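Local coordinates for protein chloramphenicol acetyltransferase (Bacteroides thetaiotaomicron, PDB 2I9D) that probably transfers an acetyl group to a hydroxyl of chloramphenicol, as chloramphenicol O-acetyltransferases do, at residues A[4-9]-A[80-85]; A[89-94]-A[146-151]; A[103-108]-A[119-124]. One frame throughout, in Å; residues are numbered along the deposited sequence.

Contact 1 of 3, residues A[4-9]-A[80-85]; sequences MKQIID and VVLYDT
With CG set between its backbone N and carbonyl carbon (chi1 60°), and extended from there on, Lys5 runs beside Tyr83, whose own CG lies anti to the carbonyl carbon (chi1 -76°). Lys5 CB sits above one face of the ring, toward its rim, and Lys5 CD makes an off-centre CH-pi contact, 4.1 Å from the ring centroid. At the far end one water joins the two, accepting from Lys5 NZ at 2.7 Å and donating to Tyr83 OH at 3.0 Å. Asp75 lies beside both, salt-bridged to Lys5 NZ and hydrogen-bonded to Tyr83 OH, which also pairs with Tyr144 N. Ile7 continues the same face toward Val81, while Gln6 and Leu82 lie side by side on the other. There Ile8 brings CD1 to 3.4 Å from Leu82 CB, tighter than usual, with a chi2 (131°) that fits no staggered rotamer. Between the two faces the backbones pair antiparallel: Gln6 N donates to Leu82 O (2.9 Å) and Leu82 N to Gln6 O (3.0 Å), Asp84 N reaches Met4 O at 2.8 Å, and Ile8 N reaches Val80 O at 3.2 Å. Strand 5-7 is the outer member of a three-stranded antiparallel sheet; strand 80-83 is its middle strand, bonded on its other side to strand 72-74, where Tyr72 touches Ile8, Val80 and Leu82.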
loop_
_atom_site.group_PDB
_atom_site.type_symbol
_atom_site.label_atom_id
_atom_site.label_comp_id
_atom_site.label_asym_id
_atom_site.label_seq_id
_atom_site.Cartn_x
_atom_site.Cartn_y
_atom_site.Cartn_z
HETATM N N MSE A 4 -16.971 -19.781 -18.450
HETATM C CA MSE A 4 -16.508 -19.896 -19.874
HETATM C C MSE A 4 -15.142 -19.235 -20.115
HETATM O O MSE A 4 -14.984 -18.028 -19.918
HETATM C CB MSE A 4 -17.560 -19.346 -20.842
HETATM C CG MSE A 4 -18.674 -20.338 -21.197
HETATM SE SE MSE A 4 -18.050 -21.900 -22.275
HETATM C CE MSE A 4 -17.610 -23.227 -20.866
ATOM N N LYS A 5 -14.181 -20.043 -20.564
ATOM C CA LYS A 5 -12.769 -19.697 -20.513
ATOM C C LYS A 5 -11.919 -20.564 -21.460
ATOM O O LYS A 5 -12.375 -21.617 -21.917
ATOM C CB LYS A 5 -12.282 -19.888 -19.074
ATOM C CG LYS A 5 -12.452 -21.323 -18.595
ATOM C CD LYS A 5 -12.384 -21.492 -17.102
ATOM C CE LYS A 5 -12.595 -22.958 -16.766
ATOM N NZ LYS A 5 -12.492 -23.235 -15.322
ATOM N N GLN A 6 -10.686 -20.127 -21.732
ATOM C CA GLN A 6 -9.721 -20.909 -22.511
ATOM C C GLN A 6 -8.519 -21.281 -21.657
ATOM O O GLN A 6 -7.940 -20.428 -20.990
ATOM C CB GLN A 6 -9.186 -20.126 -23.710
ATOM C CG GLN A 6 -10.204 -19.332 -24.528
ATOM C CD GLN A 6 -9.535 -18.265 -25.411
ATOM O OE1 GLN A 6 -10.129 -17.215 -25.706
ATOM N NE2 GLN A 6 -8.291 -18.527 -25.825
ATOM N N ILE A 7 -8.127 -22.548 -21.688
ATOM C CA ILE A 7 -6.830 -22.943 -21.155
ATOM C C ILE A 7 -5.788 -22.328 -22.094
ATOM O O ILE A 7 -5.883 -22.459 -23.314
ATOM C CB ILE A 7 -6.700 -24.493 -21.022
ATOM C CG1 ILE A 7 -7.633 -25.031 -19.934
ATOM C CG2 ILE A 7 -5.299 -24.904 -20.615
ATOM C CD1 ILE A 7 -9.107 -24.805 -20.152
ATOM N N ILE A 8 -4.830 -21.602 -21.529
ATOM C CA ILE A 8 -3.842 -20.903 -22.341
ATOM C C ILE A 8 -2.667 -21.813 -22.640
ATOM O O ILE A 8 -2.123 -22.438 -21.731
ATOM C CB ILE A 8 -3.403 -19.549 -21.687
ATOM C CG1 ILE A 8 -4.374 -18.450 -22.109
ATOM C CG2 ILE A 8 -1.972 -19.149 -22.060
ATOM C CD1 ILE A 8 -4.818 -17.692 -20.970
ATOM N N ASP A 9 -2.310 -21.891 -23.924
ATOM C CA ASP A 9 -1.088 -22.553 -24.343
ATOM C C ASP A 9 0.111 -21.699 -23.933
ATOM O O ASP A 9 0.438 -20.701 -24.580
ATOM C CB ASP A 9 -1.107 -22.819 -25.860
ATOM C CG ASP A 9 0.191 -23.482 -26.381
ATOM O OD1 ASP A 9 0.981 -24.099 -25.604
ATOM O OD2 ASP A 9 0.407 -23.368 -27.610
ATOM N N VAL A 80 -3.040 -21.662 -15.990
ATOM C CA VAL A 80 -3.363 -20.340 -16.484
ATOM C C VAL A 80 -4.532 -20.422 -17.450
ATOM O O VAL A 80 -4.498 -21.188 -18.417
ATOM C CB VAL A 80 -2.146 -19.644 -17.124
ATOM C CG1 VAL A 80 -2.526 -18.272 -17.716
ATOM C CG2 VAL A 80 -1.027 -19.522 -16.100
ATOM N N VAL A 81 -5.568 -19.632 -17.161
ATOM C CA VAL A 81 -6.775 -19.552 -17.959
ATOM C C VAL A 81 -7.150 -18.102 -18.253
ATOM O O VAL A 81 -6.773 -17.188 -17.528
ATOM C CB VAL A 81 -7.968 -20.251 -17.254
ATOM C CG1 VAL A 81 -7.685 -21.739 -17.077
ATOM C CG2 VAL A 81 -8.254 -19.602 -15.908
ATOM N N LEU A 82 -7.912 -17.902 -19.315
ATOM C CA LEU A 82 -8.423 -16.593 -19.658
ATOM C C LEU A 82 -9.940 -16.727 -19.724
ATOM O O LEU A 82 -10.429 -17.492 -20.527
ATOM C CB LEU A 82 -7.821 -16.122 -21.003
ATOM C CG LEU A 82 -8.485 -14.945 -21.744
ATOM C CD1 LEU A 82 -8.324 -13.634 -20.990
ATOM C CD2 LEU A 82 -7.979 -14.782 -23.196
ATOM N N TYR A 83 -10.670 -16.013 -18.869
ATOM C CA TYR A 83 -12.145 -16.033 -18.860
ATOM C C TYR A 83 -12.738 -15.124 -19.948
ATOM O O TYR A 83 -12.218 -14.043 -20.193
ATOM C CB TYR A 83 -12.701 -15.644 -17.469
ATOM C CG TYR A 83 -12.589 -16.743 -16.423
ATOM C CD1 TYR A 83 -13.665 -17.602 -16.143
ATOM C CD2 TYR A 83 -11.400 -16.946 -15.735
ATOM C CE1 TYR A 83 -13.536 -18.638 -15.160
ATOM C CE2 TYR A 83 -11.265 -17.961 -14.784
ATOM C CZ TYR A 83 -12.322 -18.804 -14.498
ATOM O OH TYR A 83 -12.134 -19.804 -13.551
ATOM N N ASP A 84 -13.821 -15.552 -20.598
ATOM C CA ASP A 84 -14.480 -14.726 -21.610
ATOM C C ASP A 84 -14.963 -13.460 -20.934
ATOM O O ASP A 84 -14.822 -12.372 -21.472
ATOM C CB ASP A 84 -15.727 -15.417 -22.203
ATOM C CG ASP A 84 -15.401 -16.632 -23.120
ATOM O OD1 ASP A 84 -14.231 -17.097 -23.193
ATOM O OD2 ASP A 84 -16.370 -17.123 -23.772
ATOM N N THR A 85 -15.561 -13.626 -19.757
ATOM C CA THR A 85 -16.271 -12.550 -19.078
ATOM C C THR A 85 -15.943 -12.565 -17.567
ATOM O O THR A 85 -15.770 -13.636 -16.958
ATOM C CB THR A 85 -17.805 -12.657 -19.349
ATOM O OG1 THR A 85 -18.043 -12.365 -20.726
ATOM C CG2 THR A 85 -18.615 -11.695 -18.521
HETATM O O HOH W 1 -14.381 -21.726 -14.205
HETATM O O HOH W 2 -2.656 -23.104 -19.039
#

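Contact 2 of 3, residues A[89-94]-A[146-151]; sequences LSPIKI and LILLSA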
loop_
_atom_site.group_PDB
_atom_site.type_symbol
_atom_site.label_atom_id
_atom_site.label_comp_id
_atom_site.label_asym_id
_atom_site.label_seq_id
_atom_site.Cartn_x
_atom_site.Cartn_y
_atom_site.Cartn_z
ATOM N N LEU A 89 -17.834 -9.282 -7.583
ATOM C CA LEU A 89 -18.213 -9.501 -6.193
ATOM C C LEU A 89 -18.048 -8.181 -5.463
ATOM O O LEU A 89 -17.103 -7.444 -5.713
ATOM C CB LEU A 89 -17.334 -10.553 -5.511
ATOM C CG LEU A 89 -17.387 -11.994 -6.007
ATOM C CD1 LEU A 89 -16.635 -12.881 -5.048
ATOM C CD2 LEU A 89 -18.822 -12.527 -6.189
ATOM N N SER A 90 -18.944 -7.893 -4.537
ATOM C CA SER A 90 -18.786 -6.732 -3.729
ATOM C C SER A 90 -19.465 -6.917 -2.363
ATOM O O SER A 90 -20.601 -7.417 -2.296
ATOM C CB SER A 90 -19.303 -5.456 -4.462
ATOM O OG SER A 90 -19.097 -4.299 -3.651
ATOM N N PRO A 91 -18.762 -6.517 -1.272
ATOM C CA PRO A 91 -19.354 -6.529 0.077
ATOM C C PRO A 91 -20.344 -5.362 0.327
ATOM O O PRO A 91 -19.940 -4.236 0.688
ATOM C CB PRO A 91 -18.131 -6.448 1.019
ATOM C CG PRO A 91 -17.038 -5.801 0.211
ATOM C CD PRO A 91 -17.341 -6.095 -1.265
ATOM N N ILE A 92 -21.631 -5.653 0.180
ATOM C CA ILE A 92 -22.673 -4.677 0.426
ATOM C C ILE A 92 -22.940 -4.505 1.919
ATOM O O ILE A 92 -23.266 -5.476 2.615
ATOM C CB ILE A 92 -23.959 -5.009 -0.384
ATOM C CG1 ILE A 92 -23.592 -5.186 -1.870
ATOM C CG2 ILE A 92 -25.016 -3.897 -0.203
ATOM C CD1 ILE A 92 -22.930 -3.905 -2.520
ATOM N N LYS A 93 -22.762 -3.277 2.415
ATOM C CA LYS A 93 -23.029 -2.981 3.818
ATOM C C LYS A 93 -24.523 -3.184 4.094
ATOM O O LYS A 93 -25.364 -2.650 3.374
ATOM C CB LYS A 93 -22.595 -1.556 4.166
ATOM C CG LYS A 93 -22.663 -1.191 5.662
ATOM C CD LYS A 93 -22.674 0.327 5.795
ATOM C CE LYS A 93 -22.135 0.806 7.136
ATOM N NZ LYS A 93 -22.459 2.237 7.356
ATOM N N ILE A 94 -24.832 -3.999 5.107
ATOM C CA ILE A 94 -26.217 -4.339 5.468
ATOM C C ILE A 94 -26.655 -3.729 6.809
ATOM O O ILE A 94 -27.849 -3.584 7.048
ATOM C CB ILE A 94 -26.516 -5.893 5.449
ATOM C CG1 ILE A 94 -25.671 -6.653 6.477
ATOM C CG2 ILE A 94 -26.363 -6.467 4.043
ATOM C CD1 ILE A 94 -25.707 -8.184 6.356
ATOM N N LEU A 146 -13.879 -13.384 -11.924
ATOM C CA LEU A 146 -14.474 -12.339 -11.090
ATOM C C LEU A 146 -13.415 -11.321 -10.663
ATOM O O LEU A 146 -12.239 -11.621 -10.661
ATOM C CB LEU A 146 -15.053 -12.960 -9.805
ATOM C CG LEU A 146 -16.209 -13.947 -9.931
ATOM C CD1 LEU A 146 -16.080 -14.922 -8.795
ATOM C CD2 LEU A 146 -17.554 -13.214 -9.921
ATOM N N ILE A 147 -13.858 -10.129 -10.288
ATOM C CA ILE A 147 -13.037 -9.198 -9.498
ATOM C C ILE A 147 -13.895 -8.848 -8.301
ATOM O O ILE A 147 -15.069 -9.217 -8.272
ATOM C CB ILE A 147 -12.557 -7.938 -10.285
ATOM C CG1 ILE A 147 -13.747 -7.131 -10.854
ATOM C CG2 ILE A 147 -11.616 -8.369 -11.396
ATOM C CD1 ILE A 147 -13.354 -5.718 -11.410
ATOM N N LEU A 148 -13.297 -8.221 -7.291
ATOM C CA LEU A 148 -14.032 -7.892 -6.059
ATOM C C LEU A 148 -13.667 -6.488 -5.656
ATOM O O LEU A 148 -12.483 -6.142 -5.623
ATOM C CB LEU A 148 -13.735 -8.877 -4.907
ATOM C CG LEU A 148 -14.420 -8.549 -3.558
ATOM C CD1 LEU A 148 -14.735 -9.818 -2.757
ATOM C CD2 LEU A 148 -13.573 -7.538 -2.711
ATOM N N LEU A 149 -14.686 -5.687 -5.369
ATOM C CA LEU A 149 -14.449 -4.314 -5.013
ATOM C C LEU A 149 -15.167 -4.023 -3.718
ATOM O O LEU A 149 -16.354 -4.334 -3.554
ATOM C CB LEU A 149 -14.840 -3.329 -6.137
ATOM C CG LEU A 149 -14.559 -1.840 -5.847
ATOM C CD1 LEU A 149 -14.233 -1.084 -7.122
ATOM C CD2 LEU A 149 -15.770 -1.172 -5.131
ATOM N N SER A 150 -14.426 -3.435 -2.795
ATOM C CA SER A 150 -14.955 -3.056 -1.498
ATOM C C SER A 150 -14.991 -1.513 -1.387
ATOM O O SER A 150 -13.973 -0.870 -1.589
ATOM C CB SER A 150 -14.095 -3.699 -0.407
ATOM O OG SER A 150 -14.391 -3.095 0.829
ATOM N N ALA A 151 -16.169 -0.931 -1.109
ATOM C CA ALA A 151 -16.307 0.534 -1.009
ATOM C C ALA A 151 -16.133 1.046 0.402
ATOM O O ALA A 151 -16.682 0.466 1.337
ATOM C CB ALA A 151 -17.657 1.008 -1.558
HETATM O O HOH W 3 -18.669 -2.604 -1.270
#
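The carbonyl of Leu149 is the flat group on which side-chain atoms of Ser90 and Pro91 converge. Its oxygen would face the N of Pro91, which carries no hydrogen; Ser90 takes over, its OG turned anti to the backbone N (chi1 -178°) and donating to Leu149 O at 2.7 Å, nearly along the C=O axis. Pro91 CD still comes within 3.1 Å of Leu149 O, and Pro91 CG rests on Ser150 CB. Earlier in the strands the backbones pair directly: Leu89 N donates to Ile147 O at 2.9 Å, and Leu149 N to Leu89 O at 3.0 Å. One step beyond Ser90 a water replaces direct strand pairing, donating to Ser90 OG and Pro91 O and accepting from Ala151 N at 3.0 Å. The backbone ladder thus gives way to a side chain and then to solvent as the strands part. Leucines pack at the other end: Leu89 CB meets Leu148 CD1 at 3.9 Å, and Leu89 CD2 meets Leu146 CD2 at 4.0 Å as the two side chains cross. Phe53 and Val60 of helix 52-66 pack against Ser90 and Ile147. Leu89 and Leu148 form a parallel bridge in the mixed six-stranded sheet, consistent with the CoA-dependent acyltransferase fold to which the chloramphenicol acetyltransferase family belongs.

Contact 3 of 3, residues A[103-108]-A[119-124]; sequences TRFPYH and RLIIDA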
loop_
_atom_site.group_PDB
_atom_site.type_symbol
_atom_site.label_atom_id
_atom_site.label_comp_id
_atom_site.label_asym_id
_atom_site.label_seq_id
_atom_site.Cartn_x
_atom_site.Cartn_y
_atom_site.Cartn_z
ATOM N N THR A 103 -21.924 -10.187 -2.374
ATOM C CA THR A 103 -22.766 -10.751 -3.429
ATOM C C THR A 103 -22.237 -10.484 -4.839
ATOM O O THR A 103 -21.363 -9.634 -5.036
ATOM C CB THR A 103 -24.254 -10.308 -3.256
ATOM O OG1 THR A 103 -25.112 -11.221 -3.965
ATOM C CG2 THR A 103 -24.471 -8.862 -3.715
ATOM N N ARG A 104 -22.772 -11.231 -5.803
ATOM C CA ARG A 104 -22.305 -11.218 -7.200
ATOM C C ARG A 104 -23.171 -10.330 -8.118
ATOM O O ARG A 104 -24.398 -10.373 -8.046
ATOM C CB ARG A 104 -22.255 -12.641 -7.751
ATOM C CG ARG A 104 -21.612 -12.770 -9.146
ATOM C CD ARG A 104 -21.411 -14.262 -9.546
ATOM N NE ARG A 104 -20.938 -14.373 -10.922
ATOM C CZ ARG A 104 -20.105 -15.314 -11.381
ATOM N NH1 ARG A 104 -19.612 -16.258 -10.580
ATOM N NH2 ARG A 104 -19.738 -15.294 -12.652
ATOM N N PHE A 105 -22.513 -9.546 -8.975
ATOM C CA PHE A 105 -23.183 -8.705 -9.962
ATOM C C PHE A 105 -22.678 -9.112 -11.344
ATOM O O PHE A 105 -21.473 -9.074 -11.597
ATOM C CB PHE A 105 -22.913 -7.195 -9.727
ATOM C CG PHE A 105 -23.341 -6.710 -8.374
ATOM C CD1 PHE A 105 -24.618 -6.160 -8.185
ATOM C CD2 PHE A 105 -22.478 -6.828 -7.268
ATOM C CE1 PHE A 105 -25.036 -5.716 -6.916
ATOM C CE2 PHE A 105 -22.887 -6.399 -6.001
ATOM C CZ PHE A 105 -24.158 -5.830 -5.822
ATOM N N PRO A 106 -23.592 -9.532 -12.234
ATOM C CA PRO A 106 -23.135 -9.902 -13.587
ATOM C C PRO A 106 -22.767 -8.675 -14.410
ATOM O O PRO A 106 -23.426 -7.636 -14.313
ATOM C CB PRO A 106 -24.358 -10.619 -14.197
ATOM C CG PRO A 106 -25.558 -9.984 -13.480
ATOM C CD PRO A 106 -25.044 -9.732 -12.048
ATOM N N TYR A 107 -21.714 -8.790 -15.201
ATOM C CA TYR A 107 -21.420 -7.759 -16.180
ATOM C C TYR A 107 -22.424 -7.733 -17.371
ATOM O O TYR A 107 -22.795 -8.770 -17.922
ATOM C CB TYR A 107 -19.985 -7.903 -16.678
ATOM C CG TYR A 107 -19.584 -6.873 -17.706
ATOM C CD1 TYR A 107 -19.566 -5.504 -17.397
ATOM C CD2 TYR A 107 -19.208 -7.266 -18.984
ATOM C CE1 TYR A 107 -19.190 -4.575 -18.338
ATOM C CE2 TYR A 107 -18.823 -6.338 -19.932
ATOM C CZ TYR A 107 -18.823 -5.007 -19.614
ATOM O OH TYR A 107 -18.448 -4.106 -20.587
ATOM N N HIS A 108 -22.857 -6.532 -17.743
ATOM C CA HIS A 108 -23.578 -6.316 -18.997
ATOM C C HIS A 108 -22.898 -5.152 -19.708
ATOM O O HIS A 108 -22.566 -4.148 -19.059
ATOM C CB HIS A 108 -25.056 -5.974 -18.740
ATOM C CG HIS A 108 -25.810 -7.045 -18.012
ATOM N ND1 HIS A 108 -26.076 -8.280 -18.569
ATOM C CD2 HIS A 108 -26.361 -7.065 -16.772
ATOM C CE1 HIS A 108 -26.746 -9.019 -17.700
ATOM N NE2 HIS A 108 -26.936 -8.304 -16.604
ATOM N N ARG A 119 -29.462 -3.168 -9.155
ATOM C CA ARG A 119 -30.429 -2.614 -8.216
ATOM C C ARG A 119 -31.337 -3.688 -7.628
ATOM O O ARG A 119 -31.587 -3.706 -6.425
ATOM C CB ARG A 119 -31.243 -1.515 -8.914
ATOM C CG ARG A 119 -31.774 -0.426 -7.992
ATOM C CD ARG A 119 -33.285 -0.596 -7.801
ATOM N NE ARG A 119 -33.948 0.678 -7.482
ATOM C CZ ARG A 119 -34.382 1.557 -8.391
ATOM N NH1 ARG A 119 -34.237 1.315 -9.701
ATOM N NH2 ARG A 119 -34.963 2.684 -7.989
ATOM N N LEU A 120 -31.802 -4.594 -8.480
ATOM C CA LEU A 120 -32.633 -5.712 -8.055
ATOM C C LEU A 120 -31.872 -6.643 -7.101
ATOM O O LEU A 120 -32.436 -7.087 -6.091
ATOM C CB LEU A 120 -33.151 -6.496 -9.285
ATOM C CG LEU A 120 -33.996 -5.696 -10.306
ATOM C CD1 LEU A 120 -34.124 -6.410 -11.675
ATOM C CD2 LEU A 120 -35.392 -5.262 -9.743
ATOM N N ILE A 121 -30.611 -6.944 -7.428
ATOM C CA ILE A 121 -29.737 -7.730 -6.554
ATOM C C ILE A 121 -29.595 -7.080 -5.171
ATOM O O ILE A 121 -29.743 -7.759 -4.147
ATOM C CB ILE A 121 -28.343 -8.011 -7.201
ATOM C CG1 ILE A 121 -28.459 -9.058 -8.312
ATOM C CG2 ILE A 121 -27.337 -8.523 -6.171
ATOM C CD1 ILE A 121 -27.412 -8.907 -9.404
ATOM N N ILE A 122 -29.331 -5.771 -5.136
ATOM C CA ILE A 122 -29.183 -5.046 -3.862
ATOM C C ILE A 122 -30.465 -4.998 -3.010
ATOM O O ILE A 122 -30.403 -5.134 -1.772
ATOM C CB ILE A 122 -28.583 -3.632 -4.073
ATOM C CG1 ILE A 122 -27.072 -3.757 -4.300
ATOM C CG2 ILE A 122 -28.868 -2.689 -2.865
ATOM C CD1 ILE A 122 -26.436 -2.512 -4.869
ATOM N N ASP A 123 -31.606 -4.779 -3.673
ATOM C CA ASP A 123 -32.916 -4.863 -3.014
ATOM C C ASP A 123 -33.201 -6.258 -2.433
ATOM O O ASP A 123 -33.817 -6.364 -1.373
ATOM C CB ASP A 123 -34.056 -4.425 -3.963
ATOM C CG ASP A 123 -34.017 -2.922 -4.282
ATOM O OD1 ASP A 123 -33.495 -2.124 -3.438
ATOM O OD2 ASP A 123 -34.510 -2.544 -5.387
ATOM N N ALA A 124 -32.750 -7.307 -3.123
ATOM C CA ALA A 124 -32.915 -8.692 -2.640
ATOM C C ALA A 124 -31.912 -9.141 -1.546
ATOM O O ALA A 124 -32.077 -10.221 -0.962
ATOM C CB ALA A 124 -32.876 -9.675 -3.817
#
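Ile121 packs against Thr103, Phe105 and Pro106, and its two branches divide the work. The CG2 methyl lies 3.8 Å from Thr103 CG2 and 3.7 Å from Phe105 CE1. The CG1 branch, set anti to the carbonyl carbon (chi1 -73°), carries CD1 the other way, to 3.6 Å from Pro106 CD and equally near the backbone at Arg104 O. One isoleucine therefore touches four consecutive residues as the strand runs out into its loop. Ile122 adds a second contact: its CG1 meets the Phe105 ring at the edge, near the ring plane, 3.9 Å from CE1. These are dispersion contacts, and the two segments meet through apolar groups. In the next shell Met88, Ser90 and Ile92 of strand 87-93 touch the Phe105 side chain, as does Ala118 one turn back on the helix, while Leu54 of helix 52-66 packs on Ile122. An alanine at Phe105 is likely to open a gap beside Ile121 CG2 and leave Ile122 CG1 without a ring edge to rest against. Arg104, neighbour in sequence, starts away from the helix, and its guanidinium group pairs with Asp87, Asp143 and Glu138. Strand 100-105 is an outermost strand of the six-stranded mixed sheet within the chain, paired with strand 87-93; helix 111-124 returns nearly antiparallel to it, the axes of 103-105 and 119-124 coming to 9.2 Å.

In the fold
From the N terminus, contact 1 comes first: residues 4-9 pair with 80-85, closing a loop of 70 residues that includes helices 16-22, 39-47 and 52-66. After a short link, strand 80-83 is followed by strand 87-93, so contact 2 opens soon after contact 1 has closed, the two centres about 23 Å apart. Contact 2 joins 89-94 to 146-151, and contact 3 is nested inside its loop. Contacts 2 and 3 also touch, through Ser90 N and Thr103 O. Contact 1 belongs to the small antiparallel sheet and contact 2 to the large mixed sheet, while contact 3 ties helix 111-124 to that sheet's outer strand 100-105.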